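PDB 5FOC: leucyl-trna synthetase, which probably attaches leucine to its cognate tRNA and, through the editing domain that makes up this chain, removes wrongly attached amino acids. Local coordinates for residues 263-271 with 318-329. The protein carries 2 engineered substitutions. Numbering follows the deposited sequence.
Sequences TDDYACLED and SSYKDVKLQKIK
Asp271 and Tyr320 join two parts of the class I synthetase editing domain: helix 263-274, and the loop with consecutive type I turns that leads into helix 325-339. The short helical segments run closer to antiparallel than parallel, at 136°, with axes 10.1 Å apart at closest approach.

Polar contacts hold both ends, the stronger at Asp271. Tyr320 N donates to Asp271 OD2 at 2.9 Å, nearly straight at 162°, reaching the oxygen on its syn side but 31° out of the carboxylate plane. The other oxygen, Asp271 OD1, accepts from a water that also donates to Ser318 O, so both carboxylate oxygens are tied to the loop. At the far end the Asp264 OD2 to Lys329 NZ salt bridge is long, 3.6 Å, and the extended lysine lays CD and CE equally near that oxygen.

Sulfur and apolar contacts make up the rest. With CG between its backbone N and carbonyl carbon, Tyr320 turns one ring face to Cys268 SG, which lies 4.0 Å from the ring centroid; Lys321 CG covers the opposite face. Tyr320 OH is hydrogen-bonded to Thr244 OG1, beyond the segments. Ala267 CB touches Tyr320 CB and Leu325 CD2, while at the Asp264 end Thr263 CG2 meets Ile328 CG2.

Asp322 OD1 accepts a capping bond from Lys324 N (3.0 Å) in the turn leading into the helix, and Asp322 OD2 takes both Ser318 N and Lys324 NZ.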
loop_
_atom_site.group_PDB
_atom_site.type_symbol
_atom_site.label_atom_id
_atom_site.label_comp_id
_atom_site.label_asym_id
_atom_site.label_seq_id
_atom_site.Cartn_x
_atom_site.Cartn_y
_atom_site.Cartn_z
ATOM N N THR A 263 -12.039 10.230 -6.077
ATOM C CA THR A 263 -13.145 9.676 -6.841
ATOM C C THR A 263 -12.870 8.248 -7.297
ATOM O O THR A 263 -13.800 7.438 -7.325
ATOM C CB THR A 263 -13.529 10.576 -8.019
ATOM O OG1 THR A 263 -13.935 11.838 -7.499
ATOM C CG2 THR A 263 -14.660 9.988 -8.809
ATOM N N ASP A 264 -11.630 7.910 -7.624
ATOM C CA ASP A 264 -11.343 6.551 -8.050
ATOM C C ASP A 264 -11.500 5.601 -6.856
ATOM O O ASP A 264 -12.118 4.531 -7.002
ATOM C CB ASP A 264 -9.984 6.346 -8.734
ATOM C CG ASP A 264 -8.839 6.924 -8.000
ATOM O OD1 ASP A 264 -8.988 7.897 -7.223
ATOM O OD2 ASP A 264 -7.731 6.414 -8.239
ATOM N N ASP A 265 -11.024 6.041 -5.691
ATOM C CA ASP A 265 -11.127 5.219 -4.450
ATOM C C ASP A 265 -12.576 5.036 -4.120
ATOM O O ASP A 265 -13.023 3.913 -3.852
ATOM C CB ASP A 265 -10.419 5.913 -3.283
ATOM C CG ASP A 265 -8.893 5.981 -3.470
ATOM O OD1 ASP A 265 -8.401 5.446 -4.522
ATOM O OD2 ASP A 265 -8.187 6.561 -2.626
ATOM N N TYR A 266 -13.329 6.126 -4.149
ATOM C CA TYR A 266 -14.769 6.068 -3.923
ATOM C C TYR A 266 -15.444 5.071 -4.859
ATOM O O TYR A 266 -16.292 4.240 -4.444
ATOM C CB TYR A 266 -15.413 7.445 -4.098
ATOM C CG TYR A 266 -16.852 7.424 -3.704
ATOM C CD1 TYR A 266 -17.206 7.625 -2.379
ATOM C CD2 TYR A 266 -17.857 7.119 -4.614
ATOM C CE1 TYR A 266 -18.550 7.534 -1.972
ATOM C CE2 TYR A 266 -19.196 7.022 -4.216
ATOM C CZ TYR A 266 -19.539 7.240 -2.891
ATOM O OH TYR A 266 -20.848 7.160 -2.472
ATOM N N ALA A 267 -15.114 5.192 -6.153
ATOM C CA ALA A 267 -15.700 4.352 -7.188
ATOM C C ALA A 267 -15.468 2.872 -6.932
ATOM O O ALA A 267 -16.386 2.058 -7.083
ATOM C CB ALA A 267 -15.134 4.716 -8.549
ATOM N N CYS A 268 -14.250 2.537 -6.557
ATOM C CA CYS A 268 -13.849 1.140 -6.381
ATOM C C CYS A 268 -14.558 0.545 -5.138
ATOM O O CYS A 268 -15.105 -0.580 -5.184
ATOM C CB CYS A 268 -12.346 1.024 -6.246
ATOM S SG CYS A 268 -11.735 -0.639 -6.037
ATOM N N LEU A 269 -14.535 1.319 -4.061
ATOM C CA LEU A 269 -15.218 0.895 -2.841
ATOM C C LEU A 269 -16.723 0.725 -3.091
ATOM O O LEU A 269 -17.316 -0.284 -2.652
ATOM C CB LEU A 269 -14.897 1.848 -1.677
ATOM C CG LEU A 269 -15.566 1.510 -0.325
ATOM C CD1 LEU A 269 -15.273 0.068 0.141
ATOM C CD2 LEU A 269 -15.135 2.558 0.711
ATOM N N GLU A 270 -17.338 1.648 -3.812
ATOM C CA GLU A 270 -18.745 1.560 -4.189
ATOM C C GLU A 270 -19.062 0.312 -5.034
ATOM O O GLU A 270 -20.074 -0.310 -4.816
ATOM C CB GLU A 270 -19.188 2.854 -4.881
ATOM C CG GLU A 270 -20.612 2.881 -5.414
ATOM C CD GLU A 270 -21.701 3.036 -4.365
ATOM O OE1 GLU A 270 -21.418 3.031 -3.144
ATOM O OE2 GLU A 270 -22.876 3.159 -4.790
ATOM N N ASP A 271 -18.181 -0.065 -5.975
ATOM C CA ASP A 271 -18.382 -1.272 -6.800
ATOM C C ASP A 271 -18.287 -2.518 -5.927
ATOM O O ASP A 271 -19.076 -3.457 -6.059
ATOM C CB ASP A 271 -17.357 -1.347 -7.950
ATOM C CG ASP A 271 -17.754 -0.518 -9.156
ATOM O OD1 ASP A 271 -18.868 -0.005 -9.251
ATOM O OD2 ASP A 271 -16.888 -0.307 -10.028
ATOM N N SER A 318 -19.488 5.503 -13.880
ATOM C CA SER A 318 -20.272 4.269 -13.953
ATOM C C SER A 318 -19.701 3.104 -13.181
ATOM O O SER A 318 -20.454 2.227 -12.802
ATOM C CB SER A 318 -20.497 3.881 -15.408
ATOM O OG SER A 318 -21.250 4.918 -15.999
ATOM N N SER A 319 -18.385 3.111 -12.973
ATOM C CA SER A 319 -17.648 2.063 -12.302
ATOM C C SER A 319 -16.214 2.563 -12.073
ATOM O O SER A 319 -15.805 3.627 -12.599
ATOM C CB SER A 319 -17.590 0.784 -13.133
ATOM O OG SER A 319 -16.648 0.958 -14.207
ATOM N N TYR A 320 -15.431 1.784 -11.322
ATOM C CA TYR A 320 -14.048 2.172 -11.045
ATOM C C TYR A 320 -13.168 1.938 -12.260
ATOM O O TYR A 320 -12.021 2.340 -12.257
ATOM C CB TYR A 320 -13.482 1.525 -9.773
ATOM C CG TYR A 320 -12.926 0.122 -9.891
ATOM C CD1 TYR A 320 -13.716 -1.016 -9.646
ATOM C CD2 TYR A 320 -11.573 -0.075 -10.104
ATOM C CE1 TYR A 320 -13.179 -2.291 -9.744
ATOM C CE2 TYR A 320 -11.027 -1.323 -10.198
ATOM C CZ TYR A 320 -11.828 -2.444 -9.989
ATOM O OH TYR A 320 -11.237 -3.689 -10.086
ATOM N N LYS A 321 -13.708 1.261 -13.265
ATOM C CA LYS A 321 -13.023 1.065 -14.546
ATOM C C LYS A 321 -13.536 1.956 -15.676
ATOM O O LYS A 321 -13.106 1.798 -16.830
ATOM C CB LYS A 321 -13.148 -0.408 -14.942
ATOM C CG LYS A 321 -12.457 -1.343 -13.949
ATOM C CD LYS A 321 -12.933 -2.787 -14.051
ATOM C CE LYS A 321 -14.266 -2.956 -13.356
ATOM N NZ LYS A 321 -14.667 -4.381 -13.376
ATOM N N ASP A 322 -14.378 2.932 -15.355
ATOM C CA ASP A 322 -14.837 3.969 -16.308
ATOM C C ASP A 322 -13.625 4.693 -16.924
ATOM O O ASP A 322 -12.760 5.189 -16.210
ATOM C CB ASP A 322 -15.752 4.944 -15.546
ATOM C CG ASP A 322 -16.588 5.834 -16.446
ATOM O OD1 ASP A 322 -16.045 6.363 -17.454
ATOM O OD2 ASP A 322 -17.791 6.038 -16.131
ATOM N N VAL A 323 -13.571 4.761 -18.259
ATOM C CA VAL A 323 -12.477 5.451 -18.963
ATOM C C VAL A 323 -12.339 6.927 -18.621
ATOM O O VAL A 323 -11.260 7.511 -18.811
ATOM C CB VAL A 323 -12.599 5.317 -20.507
ATOM C CG1 VAL A 323 -12.500 3.867 -20.929
ATOM C CG2 VAL A 323 -13.845 6.017 -21.062
ATOM N N LYS A 324 -13.420 7.552 -18.175
ATOM C CA LYS A 324 -13.372 8.966 -17.870
ATOM C C LYS A 324 -12.727 9.249 -16.511
ATOM O O LYS A 324 -12.367 10.392 -16.235
ATOM C CB LYS A 324 -14.762 9.609 -18.022
ATOM C CG LYS A 324 -15.653 9.455 -16.814
ATOM C CD LYS A 324 -17.143 9.677 -17.097
ATOM C CE LYS A 324 -17.987 9.088 -15.965
ATOM N NZ LYS A 324 -19.282 8.471 -16.413
ATOM N N LEU A 325 -12.570 8.222 -15.655
ATOM C CA LEU A 325 -11.999 8.442 -14.316
ATOM C C LEU A 325 -10.636 9.033 -14.301
ATOM O O LEU A 325 -10.351 9.879 -13.463
ATOM C CB LEU A 325 -11.947 7.150 -13.463
ATOM C CG LEU A 325 -13.029 7.075 -12.437
ATOM C CD1 LEU A 325 -14.323 7.513 -13.035
ATOM C CD2 LEU A 325 -13.121 5.639 -11.955
ATOM N N GLN A 326 -9.777 8.609 -15.229
ATOM C CA GLN A 326 -8.405 9.117 -15.232
ATOM C C GLN A 326 -8.392 10.646 -15.295
ATOM O O GLN A 326 -7.688 11.272 -14.489
ATOM C CB GLN A 326 -7.558 8.497 -16.360
ATOM C CG GLN A 326 -6.045 8.754 -16.223
ATOM C CD GLN A 326 -5.473 8.452 -14.820
ATOM O OE1 GLN A 326 -5.889 7.487 -14.137
ATOM N NE2 GLN A 326 -4.543 9.286 -14.373
ATOM N N LYS A 327 -9.200 11.222 -16.200
ATOM C CA LYS A 327 -9.344 12.696 -16.323
ATOM C C LYS A 327 -9.979 13.329 -15.072
ATOM O O LYS A 327 -9.515 14.354 -14.571
ATOM C CB LYS A 327 -10.190 13.073 -17.547
ATOM C CG LYS A 327 -10.071 14.546 -17.936
ATOM C CD LYS A 327 -11.437 15.202 -18.138
ATOM C CE LYS A 327 -11.329 16.705 -18.371
ATOM N NZ LYS A 327 -12.576 17.404 -17.947
ATOM N N ILE A 328 -11.033 12.695 -14.566
ATOM C CA ILE A 328 -11.691 13.183 -13.342
ATOM C C ILE A 328 -10.690 13.221 -12.168
ATOM O O ILE A 328 -10.691 14.160 -11.349
ATOM C CB ILE A 328 -12.927 12.311 -12.986
ATOM C CG1 ILE A 328 -14.037 12.490 -14.039
ATOM C CG2 ILE A 328 -13.459 12.625 -11.588
ATOM C CD1 ILE A 328 -15.157 11.470 -13.929
ATOM N N LYS A 329 -9.876 12.172 -12.071
ATOM C CA LYS A 329 -8.815 12.047 -11.057
ATOM C C LYS A 329 -7.769 13.175 -11.195
ATOM O O LYS A 329 -7.359 13.783 -10.195
ATOM C CB LYS A 329 -8.149 10.670 -11.194
ATOM C CG LYS A 329 -7.024 10.371 -10.210
ATOM C CD LYS A 329 -6.490 8.949 -10.406
ATOM C CE LYS A 329 -5.281 8.697 -9.523
ATOM N NZ LYS A 329 -4.619 7.403 -9.838
HETATM O O HOH W 1 -20.380 0.013 -11.307
#